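Local coordinates for protein periplasmic beta-glucosidase (Pseudomonas aeruginosa, PDB 6R5T) that probably hydrolyses terminal, non-reducing beta-D-glucosyl residues, releasing beta-D-glucose, as a periplasmic enzyme of glycosyl hydrolase family 3, at residues A[132-140]-A[484-493]; A[278-286]-A[309-317]. The protein carries 1 engineered substitution. All coordinates share one frame; numbering follows the deposited sequence. Where two conformers were deposited one is given.

Interaction 1 joins two loops far apart in sequence, 132-140 of the family 3 N-terminal region and 484-493 of the C-terminal region, and places R137 and E486 on one bound lactose, so it forms part of the sugar pocket itself. Interaction 2 lies within the N-terminal region, where the turn after helix 271-281 packs on helix 307-323, away from the sugar pocket, although strand 286-287, which its 278-286 segment enters, carries the pocket residue M287; the side chain of M285 is about 12 Å from a bound glucose unit. The centres of the two contacts are 32 Å apart and their nearest atoms about 15 Å apart. Both segments of interaction 2 fall in the 343 residues that separate the two loops of interaction 1.

Interaction 1: residues A[132-140]-A[484-493]; sequences DARWGRVSE and AHEASSRTDL. With BGC (beta-D-glucopyranose), chain C; GAL (beta-D-galactopyranose), chain B.
The guanidinium of R137 has E486 CB over one face, 3.9 Å above its plane and toward the rim, while E140 and the glucose ring oxygen O5 lie at its edge. E140 is gripped side-on, R137 NE binding OE2 and R137 NH2 binding OE1 at 2.9 Å, which fixes the rotation of the group. Both terminal nitrogens also hold the sugar: R137 NH2 donates to glucose O1 (3.0 Å) and to O5, R137 NH1 to O6. E486 reaches the same sugars from the other loop with CG anti to its backbone N (chi1 176°) and the chain extended; its OE2 accepts from glucose O6 (2.7 Å) and its OE1 from galactose O6 (2.9 Å). The R137-E486 salt bridge is long, its oxygen well out of the guanidinium plane. R137 CB lies over one face of the W135 ring, whose indole nitrogen is held by D189.

Behind the pocket the backbones meet closely. R490 N donates to R134 O at 3.0 Å (164° at the hydrogen), and the CA atoms of S489 and G136 make CH...O contacts with R134 O and H485 O, respectively. A water accepts from G136 N and donates to S489 OG, which is also bonded to G187. At the far end A133 CB packs against L493 CD1, 4.0 Å away.

E486 OE2 has further partners in Y190 and in R585 of the second subunit, so the neighbouring copy probably helps to position this pocket glutamate. Loop 132-140 runs between strand 121-122 of the parallel barrel sheet and helix 146-161; loop 484-493 bridges strand 472-478 of the C-terminal mixed sheet and helix 497-508. H177 of strand 172-178 touches both R137 and E140.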
loop_
_atom_site.group_PDB
_atom_site.type_symbol
_atom_site.label_atom_id
_atom_site.label_comp_id
_atom_site.label_asym_id
_atom_site.label_seq_id
_atom_site.Cartn_x
_atom_site.Cartn_y
_atom_site.Cartn_z
ATOM N N ASP A 132 -3.062 -3.568 7.036
ATOM C CA ASP A 132 -3.040 -4.327 5.768
ATOM C C ASP A 132 -3.423 -5.754 6.087
ATOM O O ASP A 132 -2.624 -6.524 6.570
ATOM C CB ASP A 132 -1.685 -4.238 5.089
ATOM C CG ASP A 132 -1.648 -4.799 3.674
ATOM O OD1 ASP A 132 -2.377 -5.796 3.381
ATOM O OD2 ASP A 132 -0.907 -4.160 2.853
ATOM N N ALA A 133 -4.673 -6.094 5.756
ATOM C CA ALA A 133 -5.239 -7.412 6.080
ATOM C C ALA A 133 -4.504 -8.570 5.376
ATOM O O ALA A 133 -4.704 -9.714 5.755
ATOM C CB ALA A 133 -6.720 -7.405 5.698
ATOM N N ARG A 134 -3.713 -8.317 4.335
ATOM C CA ARG A 134 -3.027 -9.432 3.610
ATOM C C ARG A 134 -1.933 -10.073 4.458
ATOM O O ARG A 134 -1.603 -11.243 4.238
ATOM C CB ARG A 134 -2.379 -8.897 2.334
ATOM C CG ARG A 134 -3.383 -8.350 1.334
ATOM C CD ARG A 134 -2.659 -7.742 0.152
ATOM N NE ARG A 134 -2.075 -6.465 0.508
ATOM C CZ ARG A 134 -1.476 -5.666 -0.360
ATOM N NH1 ARG A 134 -1.318 -6.024 -1.617
ATOM N NH2 ARG A 134 -0.975 -4.526 0.042
ATOM N N TRP A 135 -1.374 -9.333 5.392
ATOM C CA TRP A 135 -0.202 -9.816 6.170
ATOM C C TRP A 135 -0.620 -11.004 7.065
ATOM O O TRP A 135 -1.577 -10.880 7.826
ATOM C CB TRP A 135 0.334 -8.642 6.972
ATOM C CG TRP A 135 1.643 -8.887 7.675
ATOM C CD1 TRP A 135 2.802 -9.306 7.106
ATOM C CD2 TRP A 135 1.993 -8.538 9.022
ATOM N NE1 TRP A 135 3.833 -9.282 8.013
ATOM C CE2 TRP A 135 3.369 -8.786 9.189
ATOM C CE3 TRP A 135 1.283 -8.024 10.108
ATOM C CZ2 TRP A 135 4.054 -8.521 10.378
ATOM C CZ3 TRP A 135 1.943 -7.801 11.301
ATOM C CH2 TRP A 135 3.329 -8.034 11.431
ATOM N N GLY A 136 0.150 -12.088 7.055
ATOM C CA GLY A 136 -0.232 -13.287 7.806
ATOM C C GLY A 136 -0.132 -13.084 9.297
ATOM O O GLY A 136 -0.822 -13.768 10.038
ATOM N N ARG A 137 0.612 -12.085 9.748
ATOM C CA ARG A 137 0.804 -11.889 11.207
ATOM C C ARG A 137 -0.207 -10.940 11.823
ATOM O O ARG A 137 -0.077 -10.611 13.017
ATOM C CB ARG A 137 2.242 -11.471 11.449
ATOM C CG ARG A 137 3.218 -12.476 10.870
ATOM C CD ARG A 137 4.680 -12.254 11.285
ATOM N NE ARG A 137 4.823 -12.702 12.658
ATOM C CZ ARG A 137 5.946 -13.181 13.206
ATOM N NH1 ARG A 137 7.062 -13.223 12.501
ATOM N NH2 ARG A 137 5.891 -13.638 14.457
ATOM N N VAL A 138 -1.232 -10.519 11.086
ATOM C CA VAL A 138 -2.291 -9.678 11.703
ATOM C C VAL A 138 -2.937 -10.471 12.849
ATOM O O VAL A 138 -3.384 -9.815 13.798
ATOM C CB VAL A 138 -3.348 -9.212 10.684
ATOM C CG1 VAL A 138 -2.733 -8.332 9.605
ATOM C CG2 VAL A 138 -4.074 -10.382 10.085
ATOM N N SER A 139 -2.925 -11.797 12.755
ATOM C CA SER A 139 -3.554 -12.650 13.812
ATOM C C SER A 139 -2.868 -12.460 15.172
ATOM O O SER A 139 -3.516 -12.662 16.258
ATOM C CB SER A 139 -3.530 -14.094 13.394
ATOM O OG SER A 139 -2.174 -14.539 13.335
ATOM N N GLU A 140 -1.631 -12.003 15.164
ATOM C CA GLU A 140 -0.809 -11.861 16.398
ATOM C C GLU A 140 -0.956 -10.521 17.085
ATOM O O GLU A 140 -0.532 -10.445 18.225
ATOM C CB GLU A 140 0.661 -12.004 16.045
ATOM C CG GLU A 140 0.964 -13.384 15.631
ATOM C CD GLU A 140 2.310 -13.417 14.980
ATOM O OE1 GLU A 140 3.302 -12.954 15.667
ATOM O OE2 GLU A 140 2.336 -13.857 13.785
ATOM N N ALA A 484 -2.748 -17.881 8.178
ATOM C CA ALA A 484 -2.637 -16.594 8.918
ATOM C C ALA A 484 -1.542 -16.733 9.952
ATOM O O ALA A 484 -1.786 -16.710 11.170
ATOM C CB ALA A 484 -3.945 -16.196 9.559
ATOM N N HIS A 485 -0.348 -16.907 9.429
ATOM C CA HIS A 485 0.829 -17.203 10.252
ATOM C C HIS A 485 2.031 -16.458 9.649
ATOM O O HIS A 485 1.901 -15.765 8.622
ATOM C CB HIS A 485 0.780 -18.719 10.449
ATOM C CG HIS A 485 1.991 -19.462 10.076
ATOM N ND1 HIS A 485 2.163 -19.943 8.818
ATOM C CD2 HIS A 485 3.117 -19.710 10.756
ATOM C CE1 HIS A 485 3.340 -20.516 8.749
ATOM N NE2 HIS A 485 3.950 -20.386 9.920
ATOM N N GLU A 486 3.158 -16.562 10.298
ATOM C CA GLU A 486 4.377 -15.980 9.702
ATOM C C GLU A 486 4.519 -16.411 8.241
ATOM O O GLU A 486 4.385 -17.623 7.908
ATOM C CB GLU A 486 5.578 -16.387 10.528
ATOM C CG GLU A 486 6.873 -15.910 9.916
ATOM C CD GLU A 486 8.114 -16.297 10.665
ATOM O OE1 GLU A 486 7.964 -17.035 11.698
ATOM O OE2 GLU A 486 9.232 -15.791 10.306
ATOM N N ALA A 487 4.906 -15.462 7.391
ATOM C CA ALA A 487 5.198 -15.620 5.940
ATOM C C ALA A 487 3.937 -15.961 5.119
ATOM O O ALA A 487 4.063 -15.864 3.871
ATOM C CB ALA A 487 6.297 -16.595 5.684
ATOM N N SER A 488 2.727 -16.150 5.683
ATOM C CA SER A 488 1.545 -16.578 4.898
ATOM C C SER A 488 0.741 -15.366 4.415
ATOM O O SER A 488 -0.391 -15.185 4.821
ATOM C CB SER A 488 0.666 -17.504 5.703
ATOM O OG SER A 488 1.394 -18.625 6.162
ATOM N N SER A 489 1.342 -14.523 3.599
ATOM C CA SER A 489 0.628 -13.354 3.080
ATOM C C SER A 489 -0.321 -13.832 1.985
ATOM O O SER A 489 0.011 -14.705 1.192
ATOM C CB SER A 489 1.602 -12.360 2.597
ATOM O OG SER A 489 2.420 -11.966 3.679
ATOM N N ARG A 490 -1.493 -13.234 1.960
ATOM C CA ARG A 490 -2.574 -13.593 1.008
ATOM C C ARG A 490 -2.803 -12.477 0.007
ATOM O O ARG A 490 -2.824 -11.318 0.377
ATOM C CB ARG A 490 -3.882 -13.829 1.749
ATOM C CG ARG A 490 -3.988 -15.199 2.360
ATOM C CD ARG A 490 -5.352 -15.578 2.911
ATOM N NE ARG A 490 -6.215 -16.095 1.879
ATOM C CZ ARG A 490 -7.548 -16.134 1.958
ATOM N NH1 ARG A 490 -8.163 -15.758 3.068
ATOM N NH2 ARG A 490 -8.262 -16.595 0.953
ATOM N N THR A 491 -3.086 -12.847 -1.240
ATOM C CA THR A 491 -3.534 -11.938 -2.304
ATOM C C THR A 491 -5.051 -11.905 -2.423
ATOM O O THR A 491 -5.516 -11.141 -3.243
ATOM C CB THR A 491 -2.956 -12.330 -3.668
ATOM O OG1 THR A 491 -3.449 -13.630 -4.021
ATOM C CG2 THR A 491 -1.445 -12.363 -3.619
ATOM N N ASP A 492 -5.785 -12.748 -1.709
ATOM C CA ASP A 492 -7.254 -12.889 -1.789
ATOM C C ASP A 492 -7.708 -12.868 -0.330
ATOM O O ASP A 492 -7.123 -13.619 0.436
ATOM C CB ASP A 492 -7.573 -14.195 -2.507
ATOM C CG ASP A 492 -9.025 -14.544 -2.717
ATOM O OD1 ASP A 492 -9.871 -13.837 -2.226
ATOM O OD2 ASP A 492 -9.292 -15.615 -3.350
ATOM N N LEU A 493 -8.683 -12.069 0.037
ATOM C CA LEU A 493 -9.164 -12.035 1.436
ATOM C C LEU A 493 -10.490 -12.792 1.576
ATOM O O LEU A 493 -11.043 -12.784 2.679
ATOM C CB LEU A 493 -9.344 -10.597 1.927
ATOM C CG LEU A 493 -8.062 -9.751 1.880
ATOM C CD1 LEU A 493 -8.452 -8.347 2.248
ATOM C CD2 LEU A 493 -6.989 -10.298 2.824
HETATM C C2 BGC C . 9.317 -14.935 17.464
HETATM C C3 BGC C . 10.649 -15.642 17.142
HETATM C C4 BGC C . 10.481 -16.230 15.714
HETATM C C5 BGC C . 10.239 -15.036 14.773
HETATM C C6 BGC C . 9.995 -15.456 13.340
HETATM C C1 BGC C . 9.044 -13.867 16.399
HETATM O O1 BGC C . 7.777 -13.379 16.714
HETATM O O2 BGC C . 9.282 -14.305 18.739
HETATM O O3 BGC C . 10.838 -16.723 18.077
HETATM O O4 BGC C . 11.710 -16.890 15.369
HETATM O O5 BGC C . 9.011 -14.458 15.102
HETATM O O6 BGC C . 9.813 -14.297 12.519
HETATM C C1 GAL B . 11.609 -18.284 15.057
HETATM C C2 GAL B . 11.123 -19.126 16.254
HETATM C C3 GAL B . 11.135 -20.598 15.829
HETATM C C4 GAL B . 10.224 -20.750 14.587
HETATM C C5 GAL B . 10.717 -19.779 13.496
HETATM C C6 GAL B . 9.787 -19.771 12.289
HETATM O O2 GAL B . 11.984 -18.906 17.359
HETATM O O3 GAL B . 10.604 -21.372 16.924
HETATM O O4 GAL B . 8.902 -20.383 15.046
HETATM O O5 GAL B . 10.720 -18.384 13.962
HETATM O O6 GAL B . 10.263 -18.791 11.332
HETATM O O HOH W 1 2.466 -13.068 6.220
HETATM O O HOH W 2 0.160 -15.022 12.545
#

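Interaction 2: residues A[278-286]-A[309-317]; sequences AIQAGVDMN and DIDRACRDV
R312 reaches from its helix to D284 and to the end of helix 271-281. From CB the chain runs out with CG anti to the backbone N (chi1 178°), and a bend at chi3 (84°) then swings the guanidinium across to the 278-286 turn. There NE meets D284 OD1 at 3.0 Å, and NH2 meets the same oxygen at 2.9 Å: a side-on salt bridge with both donors on one oxygen, met nearly along its C-O bond and in the guanidinium plane. NH1 and NH2 meet I279 O end-on, in the plane of the group, NH1 at 3.0 Å. Over one guanidinium face lies G282 CA, 3.5 Å above the plane, and over the opposite face D309 O.

The carbonyl R312 takes, I279 O, is at the C-terminal end of the helix, where a positive charge is probably favourable. G282, with positive phi, is the C' residue of a Schellman motif, V283 N bonding to A278 O and G282 N weakly to I279 O. The other oxygen of D284, OD2, lies 2.5 Å from D316 OD2, so close that one of the acids probably holds a proton; D316 is also salt-bridged to R315 through OD1 and to R243 through OD2. Alongside, I279 is a knob among D309, I310, R312 and A313, its CD1 4.0 Å from I310 CD1. M285 CE touches V317 CG2 at the other end.

These contacts join the turn between helix 271-281 and strand 286-287, the eighth strand of the parallel barrel, to helix 307-323. L251 of strand 251-253 lies against D284, M285, D316 and V317; L296 of helix 291-301 covers I279 and I310; and helix 16-22 packs on I310, C314 and V317.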
loop_
_atom_site.group_PDB
_atom_site.type_symbol
_atom_site.label_atom_id
_atom_site.label_comp_id
_atom_site.label_asym_id
_atom_site.label_seq_id
_atom_site.Cartn_x
_atom_site.Cartn_y
_atom_site.Cartn_z
ATOM N N ALA A 278 25.183 -4.488 14.174
ATOM C CA ALA A 278 24.134 -4.854 15.153
ATOM C C ALA A 278 24.533 -4.424 16.569
ATOM O O ALA A 278 23.753 -3.803 17.264
ATOM C CB ALA A 278 23.876 -6.323 15.078
ATOM N N ILE A 279 25.749 -4.727 17.013
ATOM C CA ILE A 279 26.090 -4.431 18.427
ATOM C C ILE A 279 26.183 -2.916 18.611
ATOM O O ILE A 279 25.707 -2.415 19.637
ATOM C CB ILE A 279 27.344 -5.197 18.918
ATOM C CG1 ILE A 279 27.291 -5.180 20.461
ATOM C CG2 ILE A 279 28.608 -4.641 18.292
ATOM C CD1 ILE A 279 28.149 -6.155 21.188
ATOM N N GLN A 280 26.707 -2.186 17.632
ATOM C CA GLN A 280 26.855 -0.717 17.783
ATOM C C GLN A 280 25.492 -0.028 17.646
ATOM O O GLN A 280 25.290 1.046 18.275
ATOM C CB GLN A 280 27.922 -0.192 16.836
ATOM C CG GLN A 280 29.295 -0.749 17.212
ATOM C CD GLN A 280 30.420 0.182 16.829
ATOM O OE1 GLN A 280 31.235 0.567 17.702
ATOM N NE2 GLN A 280 30.477 0.512 15.545
ATOM N N ALA A 281 24.550 -0.626 16.932
ATOM C CA ALA A 281 23.201 -0.062 16.838
ATOM C C ALA A 281 22.449 -0.156 18.151
ATOM O O ALA A 281 21.659 0.745 18.455
ATOM C CB ALA A 281 22.445 -0.711 15.710
ATOM N N GLY A 282 22.749 -1.179 18.928
ATOM C CA GLY A 282 22.125 -1.381 20.239
ATOM C C GLY A 282 21.458 -2.729 20.401
ATOM O O GLY A 282 20.647 -2.845 21.339
ATOM N N VAL A 283 21.817 -3.737 19.605
ATOM C CA VAL A 283 21.286 -5.110 19.799
ATOM C C VAL A 283 22.163 -5.825 20.837
ATOM O O VAL A 283 23.381 -5.918 20.593
ATOM C CB VAL A 283 21.257 -5.877 18.484
ATOM C CG1 VAL A 283 20.851 -7.304 18.725
ATOM C CG2 VAL A 283 20.336 -5.213 17.477
ATOM N N ASP A 284 21.582 -6.227 21.951
ATOM C CA ASP A 284 22.370 -6.838 23.063
ATOM C C ASP A 284 22.559 -8.328 22.844
ATOM O O ASP A 284 23.688 -8.849 23.030
ATOM C CB ASP A 284 21.697 -6.618 24.411
ATOM C CG ASP A 284 21.587 -5.180 24.845
ATOM O OD1 ASP A 284 22.408 -4.289 24.378
ATOM O OD2 ASP A 284 20.700 -4.923 25.654
ATOM N N MET A 285 21.502 -9.027 22.488
ATOM C CA MET A 285 21.532 -10.494 22.508
ATOM C C MET A 285 21.248 -10.979 21.089
ATOM O O MET A 285 20.346 -10.437 20.354
ATOM C CB MET A 285 20.558 -11.001 23.574
ATOM C CG MET A 285 20.275 -12.435 23.529
ATOM S SD MET A 285 19.494 -12.863 25.152
ATOM C CE MET A 285 20.909 -13.603 25.991
ATOM N N ASN A 286 22.052 -11.932 20.665
ATOM C CA ASN A 286 22.104 -12.475 19.290
ATOM C C ASN A 286 21.391 -13.818 19.238
ATOM O O ASN A 286 21.884 -14.808 19.825
ATOM C CB ASN A 286 23.581 -12.551 18.923
ATOM C CG ASN A 286 23.951 -13.210 17.618
ATOM O OD1 ASN A 286 25.030 -13.844 17.575
ATOM N ND2 ASN A 286 23.139 -13.019 16.580
ATOM N N ASP A 309 30.763 -1.390 24.139
ATOM C CA ASP A 309 29.680 -2.061 23.346
ATOM C C ASP A 309 29.415 -3.453 23.954
ATOM O O ASP A 309 28.243 -3.834 24.239
ATOM C CB ASP A 309 30.071 -2.179 21.874
ATOM C CG ASP A 309 30.193 -0.850 21.154
ATOM O OD1 ASP A 309 29.295 -0.011 21.393
ATOM O OD2 ASP A 309 31.183 -0.664 20.362
ATOM N N ILE A 310 30.474 -4.224 24.240
ATOM C CA ILE A 310 30.340 -5.562 24.885
ATOM C C ILE A 310 29.786 -5.366 26.296
ATOM O O ILE A 310 28.904 -6.121 26.724
ATOM C CB ILE A 310 31.708 -6.267 24.933
ATOM C CG1 ILE A 310 32.308 -6.436 23.538
ATOM C CG2 ILE A 310 31.625 -7.572 25.697
ATOM C CD1 ILE A 310 31.625 -7.487 22.733
ATOM N N ASP A 311 30.334 -4.396 27.021
ATOM C CA ASP A 311 29.931 -4.214 28.429
ATOM C C ASP A 311 28.447 -3.850 28.523
ATOM O O ASP A 311 27.791 -4.307 29.481
ATOM C CB ASP A 311 30.802 -3.182 29.132
ATOM C CG ASP A 311 32.216 -3.680 29.420
ATOM O OD1 ASP A 311 32.458 -4.893 29.282
ATOM O OD2 ASP A 311 33.064 -2.811 29.784
ATOM N N ARG A 312 27.952 -3.015 27.608
ATOM C CA ARG A 312 26.541 -2.541 27.642
ATOM C C ARG A 312 25.655 -3.765 27.474
ATOM O O ARG A 312 24.719 -3.940 28.265
ATOM C CB ARG A 312 26.300 -1.566 26.490
ATOM C CG ARG A 312 24.867 -1.063 26.395
ATOM C CD ARG A 312 24.581 -0.629 24.957
ATOM N NE ARG A 312 24.194 -1.830 24.179
ATOM C CZ ARG A 312 24.694 -2.172 22.995
ATOM N NH1 ARG A 312 25.628 -1.407 22.419
ATOM N NH2 ARG A 312 24.246 -3.268 22.394
ATOM N N ALA A 313 25.989 -4.586 26.487
ATOM C CA ALA A 313 25.193 -5.749 26.060
ATOM C C ALA A 313 25.154 -6.755 27.199
ATOM O O ALA A 313 24.090 -7.244 27.609
ATOM C CB ALA A 313 25.739 -6.304 24.788
ATOM N N CYS A 314 26.333 -7.055 27.779
ATOM C CA CYS A 314 26.431 -8.013 28.889
ATOM C C CYS A 314 25.687 -7.511 30.131
ATOM O O CYS A 314 24.938 -8.277 30.735
ATOM C CB CYS A 314 27.908 -8.232 29.185
ATOM S SG CYS A 314 28.131 -9.460 30.494
ATOM N N ARG A 315 25.845 -6.237 30.496
ATOM C CA ARG A 315 25.154 -5.677 31.652
ATOM C C ARG A 315 23.642 -5.862 31.496
ATOM O O ARG A 315 22.994 -6.237 32.447
ATOM C CB ARG A 315 25.481 -4.200 31.859
ATOM C CG ARG A 315 24.697 -3.516 32.967
ATOM C CD ARG A 315 23.403 -2.847 32.440
ATOM N NE ARG A 315 22.443 -2.558 33.500
ATOM C CZ ARG A 315 21.122 -2.447 33.350
ATOM N NH1 ARG A 315 20.533 -2.621 32.170
ATOM N NH2 ARG A 315 20.374 -2.206 34.412
ATOM N N ASP A 316 23.128 -5.667 30.286
ATOM C CA ASP A 316 21.677 -5.794 30.074
ATOM C C ASP A 316 21.244 -7.243 30.278
ATOM O O ASP A 316 20.155 -7.469 30.853
ATOM C CB ASP A 316 21.294 -5.228 28.704
ATOM C CG ASP A 316 21.417 -3.728 28.551
ATOM O OD1 ASP A 316 21.615 -3.053 29.579
ATOM O OD2 ASP A 316 21.349 -3.253 27.374
ATOM N N VAL A 317 22.037 -8.224 29.827
ATOM C CA VAL A 317 21.657 -9.632 30.042
ATOM C C VAL A 317 21.660 -9.930 31.553
ATOM O O VAL A 317 20.715 -10.557 32.056
ATOM C CB VAL A 317 22.591 -10.568 29.267
ATOM C CG1 VAL A 317 22.316 -12.015 29.640
ATOM C CG2 VAL A 317 22.411 -10.347 27.757
#